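Local coordinates for protein DNA polymerase III, beta chain (Streptococcus pneumoniae, PDB 2AWA) that forms a ring-shaped head-to-tail homodimer that encircles DNA and probably tethers DNA polymerases and other proteins to it, making replication processive, at residues 351-356 / 380-385; 156-161 / 221-226. One frame throughout, in Å; residues are numbered along the deposited sequence.

Interaction 1 of 2, residues 351-356 / 380-385; sequences KALNSE and FMQLIT
The phenyl ring of Phe-380 meets the chain at Ala-352 and Leu-353 with its CE2 and CZ atoms, and Leu-353 CD2 and the carbonyl O of Ala-352 both approach it obliquely. Leu-353 brings one methyl, CD2, to 3.7 Å from CE2 of Phe-380. Ala-352 contributes its backbone as well as its side chain: the carbonyl O lies 3.7 Å from Phe-380 CE2, a van der Waals contact, while the methyl CB sits 4.0 Å from Phe-380 CZ. The ring is carried to this position by a first torsion that sets CG opposite the backbone N (chi1 176°).

The other flat group is the amide of Gln-382. Two positions further along the strand, it comes off the same side as Phe-380. An extended chain beyond CG (chi2 177°) reaches across to the loop, where NE2 rests 3.9 Å from Leu-353 CD2. That methyl therefore touches the aromatic ring and the amide nitrogen together. The approach of NE2 to this apolar branch does not leave the nitrogen without a partner, since it donates a hydrogen bond to the carbonyl of Ser-349 in the last turn of helix 343-351. This bond ties the amide to the helix end just ahead of the loop.

All four touching residues are buried. Phe-163, from the loop after helix 151-161, covers Ala-352 and Gln-382, and Ser-198 of strand 196-203 packs on Phe-380 and Gln-382. Strand 379-384 hydrogen-bonds to strand 369-373 on one flank and to strand 196-203 of the central domain on the other, so the contact seats a helix-to-strand loop on the continuous antiparallel sheet that joins two domains in the DNA clamp fold.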
loop_
_atom_site.group_PDB
_atom_site.type_symbol
_atom_site.label_atom_id
_atom_site.label_comp_id
_atom_site.label_asym_id
_atom_site.label_seq_id
_atom_site.Cartn_x
_atom_site.Cartn_y
_atom_site.Cartn_z
ATOM N N LYS B 351 5.245 17.534 12.983
ATOM C CA LYS B 351 5.512 17.109 11.602
ATOM C C LYS B 351 5.590 18.298 10.657
ATOM O O LYS B 351 6.225 18.220 9.625
ATOM C CB LYS B 351 4.441 16.137 11.092
ATOM C CG LYS B 351 4.541 14.711 11.665
ATOM C CD LYS B 351 3.523 13.749 11.001
ATOM C CE LYS B 351 4.063 12.291 10.861
ATOM N NZ LYS B 351 4.007 11.462 12.132
ATOM N N ALA B 352 4.948 19.404 11.001
ATOM C CA ALA B 352 4.982 20.578 10.127
ATOM C C ALA B 352 6.272 21.371 10.234
ATOM O O ALA B 352 6.547 22.181 9.372
ATOM C CB ALA B 352 3.796 21.483 10.406
ATOM N N LEU B 353 7.059 21.154 11.279
ATOM C CA LEU B 353 8.276 21.933 11.475
ATOM C C LEU B 353 9.432 21.341 10.685
ATOM O O LEU B 353 9.497 20.118 10.506
ATOM C CB LEU B 353 8.657 21.999 12.950
ATOM C CG LEU B 353 7.571 22.535 13.886
ATOM C CD1 LEU B 353 7.866 22.094 15.307
ATOM C CD2 LEU B 353 7.455 24.037 13.789
ATOM N N ASN B 354 10.321 22.216 10.197
ATOM C CA ASN B 354 11.573 21.792 9.581
ATOM C C ASN B 354 12.786 21.972 10.517
ATOM O O ASN B 354 13.913 21.735 10.112
ATOM C CB ASN B 354 11.795 22.543 8.260
ATOM C CG ASN B 354 10.685 22.267 7.223
ATOM O OD1 ASN B 354 10.328 21.109 6.977
ATOM N ND2 ASN B 354 10.150 23.338 6.607
ATOM N N SER B 355 12.555 22.363 11.770
ATOM C CA SER B 355 13.643 22.669 12.702
ATOM C C SER B 355 13.947 21.552 13.686
ATOM O O SER B 355 13.090 20.725 14.001
ATOM C CB SER B 355 13.328 23.937 13.486
ATOM O OG SER B 355 12.221 23.756 14.328
ATOM N N GLU B 356 15.177 21.556 14.188
ATOM C CA GLU B 356 15.610 20.581 15.184
ATOM C C GLU B 356 14.837 20.724 16.491
ATOM O O GLU B 356 14.576 19.743 17.164
ATOM C CB GLU B 356 17.110 20.737 15.455
ATOM C CG GLU B 356 17.687 19.636 16.339
ATOM C CD GLU B 356 19.168 19.809 16.662
ATOM O OE1 GLU B 356 19.915 20.418 15.859
ATOM O OE2 GLU B 356 19.591 19.319 17.733
ATOM N N PHE B 380 6.547 31.499 11.681
ATOM C CA PHE B 380 5.706 30.320 11.564
ATOM C C PHE B 380 5.226 29.987 12.962
ATOM O O PHE B 380 6.019 29.644 13.829
ATOM C CB PHE B 380 6.482 29.160 10.918
ATOM C CG PHE B 380 5.716 27.861 10.853
ATOM C CD1 PHE B 380 4.327 27.848 10.697
ATOM C CD2 PHE B 380 6.393 26.642 10.945
ATOM C CE1 PHE B 380 3.634 26.654 10.653
ATOM C CE2 PHE B 380 5.704 25.448 10.884
ATOM C CZ PHE B 380 4.319 25.450 10.742
HETATM N N MSE B 381 3.914 30.105 13.141
HETATM C CA MSE B 381 3.240 30.176 14.430
HETATM C C MSE B 381 2.051 29.191 14.451
HETATM O O MSE B 381 1.268 29.141 13.517
HETATM C CB MSE B 381 2.732 31.616 14.577
HETATM C CG MSE B 381 1.525 31.834 15.502
HETATM SE SE MSE B 381 2.077 31.695 17.354
HETATM C CE MSE B 381 3.267 33.373 17.484
ATOM N N GLN B 382 1.921 28.403 15.506
ATOM C CA GLN B 382 0.790 27.495 15.632
ATOM C C GLN B 382 0.175 27.605 17.006
ATOM O O GLN B 382 0.834 28.038 17.946
ATOM C CB GLN B 382 1.218 26.054 15.379
ATOM C CG GLN B 382 1.772 25.837 14.005
ATOM C CD GLN B 382 2.254 24.429 13.796
ATOM O OE1 GLN B 382 1.459 23.515 13.622
ATOM N NE2 GLN B 382 3.568 24.246 13.799
ATOM N N LEU B 383 -1.091 27.195 17.088
ATOM C CA LEU B 383 -1.910 27.242 18.301
ATOM C C LEU B 383 -2.668 25.934 18.476
ATOM O O LEU B 383 -3.157 25.372 17.510
ATOM C CB LEU B 383 -2.978 28.331 18.205
ATOM C CG LEU B 383 -2.656 29.763 18.507
ATOM C CD1 LEU B 383 -3.903 30.583 18.273
ATOM C CD2 LEU B 383 -2.195 29.898 19.933
ATOM N N ILE B 384 -2.809 25.514 19.725
ATOM C CA ILE B 384 -3.540 24.321 20.074
ATOM C C ILE B 384 -4.357 24.592 21.319
ATOM O O ILE B 384 -3.835 25.042 22.341
ATOM C CB ILE B 384 -2.601 23.142 20.361
ATOM C CG1 ILE B 384 -1.899 22.722 19.078
ATOM C CG2 ILE B 384 -3.392 21.977 20.898
ATOM C CD1 ILE B 384 -0.830 21.687 19.287
ATOM N N THR B 385 -5.645 24.301 21.226
ATOM C CA THR B 385 -6.559 24.527 22.324
ATOM C C THR B 385 -6.516 23.291 23.168
ATOM O O THR B 385 -6.656 22.208 22.645
ATOM C CB THR B 385 -7.986 24.766 21.839
ATOM O OG1 THR B 385 -7.999 25.871 20.916
ATOM C CG2 THR B 385 -8.883 25.080 23.010
#

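Interaction 2 of 2, residues 156-161 / 221-226; sequences KIINET and REFSAV
Apolar contact between the two helices is concentrated on Ile-158. Its terminal methyl CD1 points between two residues of the facing helix, lying 3.6 Å from CD1 of the Phe-223 ring, which it approaches obliquely. The isoleucine and phenylalanine side chains cross at about a right angle. The same methyl also reaches the hydroxyl of Ser-224, with Ile-158 CD1 and Ser-224 OG 3.6 Å apart; the second branch, CG2, stands 4.0 Å from that OG. The serine oxygen is thus set against both arms of the isoleucine.

Polar contact is made at the more exposed border, by Asn-159 and Arg-221. The arginine side chain bends at its second torsion (chi2 -55°) and then runs back toward helix 151-161, bringing NH1 to 3.5 Å from Asn-159 OD1. At that separation the pair is not directly hydrogen-bonded; a water makes the link, donating to Asn-159 OD1 at 3.0 Å and accepting from Arg-221 NH1 at 3.0 Å. Amide and guanidinium planes are turned 53° from each other, so the two groups do not lie flat together. Arg-221 also packs on Phe-163.

The segment axes approach to 10.0 Å and run roughly antiparallel, at 143°. A further tie comes from Lys-155, whose NZ hydrogen-bonds to the carbonyl of Ser-224. Behind the pair, Ile-157 and Thr-161 pack against strands 186-192 and 196-203, while Phe-223 meets the rings of Phe-227 and Phe-245 and packs on Phe-252 of strand 250-255; the two helices of the central domain thereby rest on two different sheets.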
loop_
_atom_site.group_PDB
_atom_site.type_symbol
_atom_site.label_atom_id
_atom_site.label_comp_id
_atom_site.label_asym_id
_atom_site.label_seq_id
_atom_site.Cartn_x
_atom_site.Cartn_y
_atom_site.Cartn_z
ATOM N N LYS B 156 5.857 24.862 0.533
ATOM C CA LYS B 156 6.248 25.024 1.923
ATOM C C LYS B 156 5.104 25.635 2.750
ATOM O O LYS B 156 4.800 25.162 3.836
ATOM C CB LYS B 156 7.527 25.849 2.047
ATOM C CG LYS B 156 8.064 25.845 3.461
ATOM C CD LYS B 156 9.506 26.344 3.597
ATOM C CE LYS B 156 9.755 26.798 5.058
ATOM N NZ LYS B 156 11.156 26.648 5.546
ATOM N N ILE B 157 4.460 26.671 2.234
ATOM C CA ILE B 157 3.264 27.204 2.878
ATOM C C ILE B 157 2.172 26.141 3.030
ATOM O O ILE B 157 1.536 26.037 4.058
ATOM C CB ILE B 157 2.705 28.375 2.075
ATOM C CG1 ILE B 157 3.447 29.648 2.444
ATOM C CG2 ILE B 157 1.210 28.572 2.338
ATOM C CD1 ILE B 157 3.133 30.809 1.507
ATOM N N ILE B 158 1.959 25.367 1.978
ATOM C CA ILE B 158 0.942 24.349 1.991
ATOM C C ILE B 158 1.239 23.333 3.068
ATOM O O ILE B 158 0.373 23.047 3.866
ATOM C CB ILE B 158 0.762 23.697 0.617
ATOM C CG1 ILE B 158 0.183 24.720 -0.361
ATOM C CG2 ILE B 158 -0.191 22.541 0.707
ATOM C CD1 ILE B 158 0.336 24.361 -1.835
ATOM N N ASN B 159 2.461 22.821 3.146
ATOM C CA ASN B 159 2.780 21.822 4.183
ATOM C C ASN B 159 2.744 22.381 5.600
ATOM O O ASN B 159 2.471 21.640 6.568
ATOM C CB ASN B 159 4.137 21.172 3.929
ATOM C CG ASN B 159 4.053 20.070 2.942
ATOM O OD1 ASN B 159 3.131 19.245 2.997
ATOM N ND2 ASN B 159 4.996 20.045 1.998
ATOM N N GLU B 160 3.030 23.677 5.725
ATOM C CA GLU B 160 2.934 24.322 7.021
ATOM C C GLU B 160 1.506 24.704 7.485
ATOM O O GLU B 160 1.311 24.926 8.661
ATOM C CB GLU B 160 3.858 25.511 7.067
ATOM C CG GLU B 160 5.314 25.080 7.194
ATOM C CD GLU B 160 6.307 26.225 6.986
ATOM O OE1 GLU B 160 5.894 27.301 6.458
ATOM O OE2 GLU B 160 7.494 26.024 7.360
ATOM N N THR B 161 0.505 24.718 6.606
ATOM C CA THR B 161 -0.823 25.230 7.014
ATOM C C THR B 161 -2.061 24.366 6.707
ATOM O O THR B 161 -2.961 24.276 7.533
ATOM C CB THR B 161 -1.055 26.664 6.454
ATOM O OG1 THR B 161 -1.080 26.621 5.032
ATOM C CG2 THR B 161 0.055 27.569 6.867
ATOM N N ARG B 221 -3.412 20.566 -1.760
ATOM C CA ARG B 221 -2.684 19.296 -1.784
ATOM C C ARG B 221 -2.475 18.825 -3.224
ATOM O O ARG B 221 -1.431 18.284 -3.543
ATOM C CB ARG B 221 -3.402 18.188 -1.007
ATOM C CG ARG B 221 -3.661 18.432 0.478
ATOM C CD ARG B 221 -2.389 18.757 1.243
ATOM N NE ARG B 221 -2.484 18.363 2.655
ATOM C CZ ARG B 221 -1.532 18.562 3.572
ATOM N NH1 ARG B 221 -0.392 19.170 3.261
ATOM N NH2 ARG B 221 -1.731 18.149 4.817
ATOM N N GLU B 222 -3.453 19.019 -4.095
ATOM C CA GLU B 222 -3.265 18.652 -5.487
ATOM C C GLU B 222 -2.272 19.569 -6.181
ATOM O O GLU B 222 -1.527 19.120 -7.051
ATOM C CB GLU B 222 -4.583 18.655 -6.269
ATOM C CG GLU B 222 -5.550 17.546 -5.905
ATOM C CD GLU B 222 -4.967 16.145 -5.979
ATOM O OE1 GLU B 222 -3.974 15.920 -6.698
ATOM O OE2 GLU B 222 -5.522 15.253 -5.308
ATOM N N PHE B 223 -2.270 20.850 -5.822
ATOM C CA PHE B 223 -1.301 21.772 -6.380
ATOM C C PHE B 223 0.101 21.216 -6.198
ATOM O O PHE B 223 0.909 21.237 -7.129
ATOM C CB PHE B 223 -1.383 23.155 -5.728
ATOM C CG PHE B 223 -0.216 24.014 -6.055
ATOM C CD1 PHE B 223 0.953 23.921 -5.331
ATOM C CD2 PHE B 223 -0.249 24.837 -7.141
ATOM C CE1 PHE B 223 2.052 24.666 -5.682
ATOM C CE2 PHE B 223 0.834 25.569 -7.485
ATOM C CZ PHE B 223 1.987 25.480 -6.751
ATOM N N SER B 224 0.398 20.730 -4.991
ATOM C CA SER B 224 1.741 20.206 -4.708
ATOM C C SER B 224 2.065 18.950 -5.516
ATOM O O SER B 224 3.215 18.738 -5.889
ATOM C CB SER B 224 1.924 19.916 -3.221
ATOM O OG SER B 224 1.709 21.065 -2.433
ATOM N N ALA B 225 1.056 18.127 -5.787
ATOM C CA ALA B 225 1.211 16.942 -6.645
ATOM C C ALA B 225 1.264 17.253 -8.158
ATOM O O ALA B 225 1.888 16.530 -8.914
ATOM C CB ALA B 225 0.101 15.964 -6.380
ATOM N N VAL B 226 0.617 18.316 -8.601
ATOM C CA VAL B 226 0.551 18.609 -10.019
ATOM C C VAL B 226 1.831 19.263 -10.482
ATOM O O VAL B 226 2.341 18.960 -11.547
ATOM C CB VAL B 226 -0.686 19.477 -10.348
ATOM C CG1 VAL B 226 -0.572 20.126 -11.707
ATOM C CG2 VAL B 226 -1.953 18.597 -10.276
HETATM O O HOH W 1 1.139 18.913 0.735
#

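Interactions 1 and 2 have centres about 16 Å apart and touch through the side of helix 151-161 turned from helix 217-226. There the carbonyl O of Glu-160 packs 3.5 Å from Phe-380 CE1, and Glu-160 CG lies 3.8 Å from the carbonyl O of Ala-352. Asn-354 ND2 is 3.6 Å from Lys-156 NZ, a packing contact. Phe-163 bridges the two sites as well, touching Ala-352 and Gln-382 in the first and Arg-221 in the second. These contacts put one face of helix 151-161 against the 351-356 loop and strand 379-384 of the C-terminal domain. In sliding clamps such helices line the DNA channel.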